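Local coordinates for proteasome accessory factor B/C (PafBC) (Paenarthrobacter aurescens, PDB 6SJ9), which regulates transcription in the bacterial DNA damage response, probably by binding promoter DNA through winged helix-turn-helix domains, at residues Asn10-Leu15 against Tyr79-Asp84; Ala432-Leu437 against Lys464-Ala469. All coordinates share one frame; numbering follows the deposited sequence.

Contact 1 of 2, residues Asn10-Leu15 against Tyr79-Asp84; sequences NLLLAL and YRIGKD. With K (potassium ion), chain C.
In the N-terminal domain, whose helices and small antiparallel sheet are consistent with a winged helix-turn-helix, Leu-15 near the end of helix 2-17 meets Ile-81 of segment 79-84, beside a potassium site. The joint is part backbone, part hydrocarbon. Ile-81 N donates to Leu-15 O over 3.1 Å in a nearly straight bond (175° at the hydrogen), approaching from above the carbonyl plane. Leu-15 CG lies anti to its carbonyl carbon (chi1 -58°), which turns the branched end toward segment 79-84: CD1 rests on Ile-81 CD1 at 3.7 Å, while CD2 lies 4.0 Å from Tyr-79 CB. Nearer the backbone, Leu-15 CB meets Ile-81 CG1 at 3.6 Å. An alanine in place of Leu-15 could keep the backbone bond, but Tyr-79 CB would probably lose its leucine neighbour and Ile-81 CD1 part of its packing. Leu-12 CD1 touches Ile-81 CD1 at 3.8 Å, the two side chains crossing at about a right angle. Potassium is bound by Ile-81 O at 2.7 Å and by Lys-83 O at 2.9 Å; Leu-16, Thr-18 and Ser-85 add further carbonyls. Ile-81 thus serves helix and ion at once, consistent with potassium helping to hold helix end and loop together through neutral oxygens.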
loop_
_atom_site.group_PDB
_atom_site.type_symbol
_atom_site.label_atom_id
_atom_site.label_comp_id
_atom_site.label_asym_id
_atom_site.label_seq_id
_atom_site.Cartn_x
_atom_site.Cartn_y
_atom_site.Cartn_z
ATOM N N ASN A 10 -7.691 19.324 -16.996
ATOM C CA ASN A 10 -8.524 20.521 -16.847
ATOM C C ASN A 10 -9.759 20.462 -17.750
ATOM O O ASN A 10 -10.858 20.862 -17.341
ATOM C CB ASN A 10 -7.683 21.771 -17.183
ATOM C CG ASN A 10 -6.582 22.060 -16.142
ATOM O OD1 ASN A 10 -6.742 21.804 -14.950
ATOM N ND2 ASN A 10 -5.441 22.543 -16.619
ATOM N N LEU A 11 -9.596 19.982 -18.996
ATOM C CA LEU A 11 -10.752 19.864 -19.884
ATOM C C LEU A 11 -11.757 18.899 -19.280
ATOM O O LEU A 11 -12.947 19.198 -19.192
ATOM C CB LEU A 11 -10.318 19.422 -21.295
ATOM C CG LEU A 11 -11.418 19.136 -22.334
ATOM C CD1 LEU A 11 -12.287 20.370 -22.531
ATOM C CD2 LEU A 11 -10.843 18.706 -23.668
ATOM N N LEU A 12 -11.274 17.750 -18.803
ATOM C CA LEU A 12 -12.172 16.750 -18.242
ATOM C C LEU A 12 -12.945 17.318 -17.049
ATOM O O LEU A 12 -14.160 17.122 -16.933
ATOM C CB LEU A 12 -11.373 15.498 -17.851
ATOM C CG LEU A 12 -12.037 14.454 -16.948
ATOM C CD1 LEU A 12 -13.270 13.862 -17.607
ATOM C CD2 LEU A 12 -11.025 13.317 -16.552
ATOM N N LEU A 13 -12.276 18.068 -16.185
ATOM C CA LEU A 13 -12.980 18.599 -15.011
ATOM C C LEU A 13 -13.989 19.673 -15.394
ATOM O O LEU A 13 -15.096 19.690 -14.868
ATOM C CB LEU A 13 -11.987 19.160 -13.998
ATOM C CG LEU A 13 -11.164 18.015 -13.429
ATOM C CD1 LEU A 13 -10.065 18.543 -12.575
ATOM C CD2 LEU A 13 -12.088 17.101 -12.630
ATOM N N ALA A 14 -13.645 20.535 -16.351
ATOM C CA ALA A 14 -14.565 21.588 -16.778
ATOM C C ALA A 14 -15.844 21.009 -17.362
ATOM O O ALA A 14 -16.944 21.535 -17.140
ATOM C CB ALA A 14 -13.872 22.482 -17.818
ATOM N N LEU A 15 -15.719 19.936 -18.145
ATOM C CA LEU A 15 -16.908 19.353 -18.739
ATOM C C LEU A 15 -17.707 18.551 -17.734
ATOM O O LEU A 15 -18.944 18.499 -17.832
ATOM C CB LEU A 15 -16.493 18.462 -19.912
ATOM C CG LEU A 15 -15.710 19.155 -21.018
ATOM C CD1 LEU A 15 -15.366 18.148 -22.086
ATOM C CD2 LEU A 15 -16.539 20.301 -21.578
ATOM N N TYR A 79 -20.901 21.634 -24.584
ATOM C CA TYR A 79 -20.300 20.323 -24.333
ATOM C C TYR A 79 -20.313 19.963 -22.853
ATOM O O TYR A 79 -20.186 20.839 -21.995
ATOM C CB TYR A 79 -18.853 20.268 -24.814
ATOM C CG TYR A 79 -18.641 20.631 -26.255
ATOM C CD1 TYR A 79 -18.784 19.680 -27.261
ATOM C CD2 TYR A 79 -18.297 21.929 -26.620
ATOM C CE1 TYR A 79 -18.568 20.007 -28.583
ATOM C CE2 TYR A 79 -18.097 22.269 -27.968
ATOM C CZ TYR A 79 -18.227 21.299 -28.937
ATOM O OH TYR A 79 -18.032 21.620 -30.277
ATOM N N ARG A 80 -20.471 18.674 -22.556
ATOM C CA ARG A 80 -20.411 18.233 -21.165
ATOM C C ARG A 80 -20.101 16.748 -21.102
ATOM O O ARG A 80 -20.256 16.008 -22.077
ATOM C CB ARG A 80 -21.702 18.517 -20.401
ATOM C CG ARG A 80 -22.777 17.530 -20.619
ATOM C CD ARG A 80 -24.038 17.925 -19.854
ATOM N NE ARG A 80 -25.146 17.035 -20.210
ATOM C CZ ARG A 80 -26.366 17.084 -19.679
ATOM N NH1 ARG A 80 -26.659 17.995 -18.751
ATOM N NH2 ARG A 80 -27.295 16.223 -20.090
ATOM N N ILE A 81 -19.626 16.339 -19.944
ATOM C CA ILE A 81 -19.339 14.953 -19.633
ATOM C C ILE A 81 -20.101 14.577 -18.364
ATOM O O ILE A 81 -20.197 15.380 -17.427
ATOM C CB ILE A 81 -17.816 14.735 -19.413
ATOM C CG1 ILE A 81 -17.005 15.015 -20.673
ATOM C CG2 ILE A 81 -17.555 13.308 -18.963
ATOM C CD1 ILE A 81 -15.493 14.882 -20.454
ATOM N N GLY A 82 -20.614 13.350 -18.326
ATOM C CA GLY A 82 -21.313 12.861 -17.165
ATOM C C GLY A 82 -22.741 13.317 -17.049
ATOM O O GLY A 82 -23.361 13.080 -16.010
ATOM N N LYS A 83 -23.261 14.017 -18.054
ATOM C CA LYS A 83 -24.656 14.444 -18.096
ATOM C C LYS A 83 -24.919 15.320 -16.877
ATOM O O LYS A 83 -24.214 16.330 -16.722
ATOM C CB LYS A 83 -25.561 13.222 -18.273
ATOM C CG LYS A 83 -25.296 12.452 -19.593
ATOM C CD LYS A 83 -26.158 11.200 -19.740
ATOM C CE LYS A 83 -27.597 11.604 -20.073
ATOM N NZ LYS A 83 -28.592 10.513 -19.862
ATOM N N ASP A 84 -25.849 14.975 -15.978
ATOM C CA ASP A 84 -26.137 15.818 -14.815
ATOM C C ASP A 84 -25.147 15.684 -13.650
ATOM O O ASP A 84 -25.100 16.582 -12.804
ATOM C CB ASP A 84 -27.536 15.489 -14.291
ATOM C CG ASP A 84 -28.620 15.778 -15.306
ATOM O OD1 ASP A 84 -28.278 16.207 -16.429
ATOM O OD2 ASP A 84 -29.813 15.543 -14.999
HETATM K K K C . -21.589 17.102 -15.888
#

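Contact 2 of 2, residues Ala432-Leu437 against Lys464-Ala469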
loop_
_atom_site.group_PDB
_atom_site.type_symbol
_atom_site.label_atom_id
_atom_site.label_comp_id
_atom_site.label_asym_id
_atom_site.label_seq_id
_atom_site.Cartn_x
_atom_site.Cartn_y
_atom_site.Cartn_z
ATOM N N ALA A 432 -8.050 9.602 -2.687
ATOM C CA ALA A 432 -6.914 8.999 -1.971
ATOM C C ALA A 432 -5.914 8.421 -2.954
ATOM O O ALA A 432 -4.702 8.650 -2.850
ATOM C CB ALA A 432 -7.402 7.905 -1.012
ATOM N N LEU A 433 -6.425 7.672 -3.937
ATOM C CA LEU A 433 -5.573 7.046 -4.930
ATOM C C LEU A 433 -4.855 8.089 -5.799
ATOM O O LEU A 433 -3.682 7.898 -6.154
ATOM C CB LEU A 433 -6.418 6.090 -5.783
ATOM C CG LEU A 433 -6.917 4.816 -5.071
ATOM C CD1 LEU A 433 -7.981 4.196 -5.906
ATOM C CD2 LEU A 433 -5.782 3.874 -4.904
ATOM N N LEU A 434 -5.538 9.190 -6.147
ATOM C CA LEU A 434 -4.905 10.258 -6.920
ATOM C C LEU A 434 -3.738 10.859 -6.181
ATOM O O LEU A 434 -2.799 11.360 -6.793
ATOM C CB LEU A 434 -5.886 11.380 -7.236
ATOM C CG LEU A 434 -6.741 11.022 -8.430
ATOM C CD1 LEU A 434 -7.936 11.960 -8.547
ATOM C CD2 LEU A 434 -5.824 11.097 -9.687
ATOM N N THR A 435 -3.807 10.884 -4.866
ATOM C CA THR A 435 -2.665 11.384 -4.130
ATOM C C THR A 435 -1.456 10.488 -4.331
ATOM O O THR A 435 -0.340 10.981 -4.536
ATOM C CB THR A 435 -3.022 11.517 -2.664
ATOM O OG1 THR A 435 -4.105 12.450 -2.596
ATOM C CG2 THR A 435 -1.813 12.091 -1.897
ATOM N N GLY A 436 -1.657 9.165 -4.279
ATOM C CA GLY A 436 -0.544 8.247 -4.524
ATOM C C GLY A 436 -0.068 8.345 -5.965
ATOM O O GLY A 436 1.142 8.315 -6.233
ATOM N N LEU A 437 -1.013 8.524 -6.905
ATOM C CA LEU A 437 -0.620 8.661 -8.291
ATOM C C LEU A 437 0.144 9.958 -8.520
ATOM O O LEU A 437 1.050 9.998 -9.358
ATOM C CB LEU A 437 -1.857 8.601 -9.210
ATOM C CG LEU A 437 -2.541 7.217 -9.250
ATOM C CD1 LEU A 437 -3.904 7.348 -9.898
ATOM C CD2 LEU A 437 -1.698 6.208 -10.058
ATOM N N LYS A 464 -8.279 8.569 -15.671
ATOM C CA LYS A 464 -9.504 7.847 -15.327
ATOM C C LYS A 464 -9.917 8.083 -13.877
ATOM O O LYS A 464 -11.084 8.372 -13.594
ATOM C CB LYS A 464 -9.329 6.358 -15.587
ATOM C CG LYS A 464 -9.096 6.037 -17.038
ATOM C CD LYS A 464 -8.826 4.540 -17.227
ATOM C CE LYS A 464 -8.729 4.168 -18.724
ATOM N NZ LYS A 464 -8.611 2.693 -18.788
ATOM N N LEU A 465 -8.964 8.040 -12.947
ATOM C CA LEU A 465 -9.324 8.272 -11.551
ATOM C C LEU A 465 -9.710 9.725 -11.311
ATOM O O LEU A 465 -10.479 10.003 -10.383
ATOM C CB LEU A 465 -8.190 7.883 -10.612
ATOM C CG LEU A 465 -8.154 6.435 -10.119
ATOM C CD1 LEU A 465 -9.188 6.266 -9.044
ATOM C CD2 LEU A 465 -8.499 5.521 -11.259
ATOM N N THR A 466 -9.169 10.658 -12.117
ATOM C CA THR A 466 -9.582 12.055 -12.026
ATOM C C THR A 466 -11.075 12.197 -12.319
ATOM O O THR A 466 -11.780 12.952 -11.643
ATOM C CB THR A 466 -8.778 12.913 -13.008
ATOM O OG1 THR A 466 -7.393 12.927 -12.639
ATOM C CG2 THR A 466 -9.286 14.375 -13.056
ATOM N N GLY A 467 -11.571 11.468 -13.314
ATOM C CA GLY A 467 -12.989 11.494 -13.606
ATOM C C GLY A 467 -13.810 10.917 -12.473
ATOM O O GLY A 467 -14.946 11.330 -12.257
ATOM N N ALA A 468 -13.224 9.994 -11.700
ATOM C CA ALA A 468 -13.948 9.405 -10.594
ATOM C C ALA A 468 -13.906 10.278 -9.355
ATOM O O ALA A 468 -14.820 10.209 -8.537
ATOM C CB ALA A 468 -13.379 8.011 -10.318
ATOM N N ALA A 469 -12.926 11.153 -9.238
ATOM C CA ALA A 469 -12.906 12.052 -8.109
ATOM C C ALA A 469 -13.692 13.321 -8.363
ATOM O O ALA A 469 -14.068 13.986 -7.401
ATOM C CB ALA A 469 -11.480 12.433 -7.718
#
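Leu-434 of helix 427-441 packs against Leu-465, Thr-466 and Ala-469 of helix 457-469, an antiparallel helix pair of the PafC helix-turn-helix domain. The short axes approach to 9.7 Å and cross at -147°, a separation at which leucine side chains bridge the gap, and no hydrogen bond joins the two segments. The tight part centres on Leu-434. Its CG stands anti to the carbonyl carbon (chi1 -81°), and from there its two methyls part. CD1 presses on Ala-469 CB at 3.7 Å and lies equally close to Leu-465 O, a carbonyl already engaged by the backbone N of Ala-469. CD2 turns instead to Thr-466, the two side chains crossing at about a right angle, while the body of Leu-434 crosses Leu-465 at a slant, CG standing 4.1 Å from Leu-465 CB. The small side chain of Ala-469 lets the leucine methyl come in close to the second helix.

Elsewhere the fit between the two segments slackens. Leu-437 CD1 comes no nearer than 4.4 Å to Leu-465 CG, for this leucine also packs on Leu-458, Val-461 and Thr-462, earlier in the partner helix, and on helix 95-118. Leu-433 keeps one methyl contact with Leu-465, CD1 to CD1 at 3.9 Å, and also leans on Ala-105 of helix 95-118. The outer side is more open: Lys-464, partly exposed, carries its extended chain away from helix 427-441 to a salt bridge with Glu-97. The lone polar side-chain atom in the tight zone is cared for within its own helix: Thr-466 OG1 is hydrogen-bonded to Thr-462 O, one turn earlier, and meets Leu-434 CD2 at 3.8 Å purely as a packing neighbour.

Overall arrangement
The two contacts are neighbours although more than 300 residues separate them in sequence: their centres lie 16 Å apart, and helix 2-17, which forms one side of contact 1, also packs on contact 2. Leu-12 links them directly, because one of its methyls serves contact 1 while the other, CD2, packs 3.8 Å from Gly-467 N in contact 2. Leu-13 adds a second link, its CD2 lying 3.9 Å from Thr-466 CG2. Contact 2 is therefore set against the N-terminal region, probably a winged helix-turn-helix, joining it to the PafC helix-turn-helix domain. The potassium ion belongs to contact 1; the side chain of Thr-466 is about 13 Å from it, so contact 2 plays no direct part in that site.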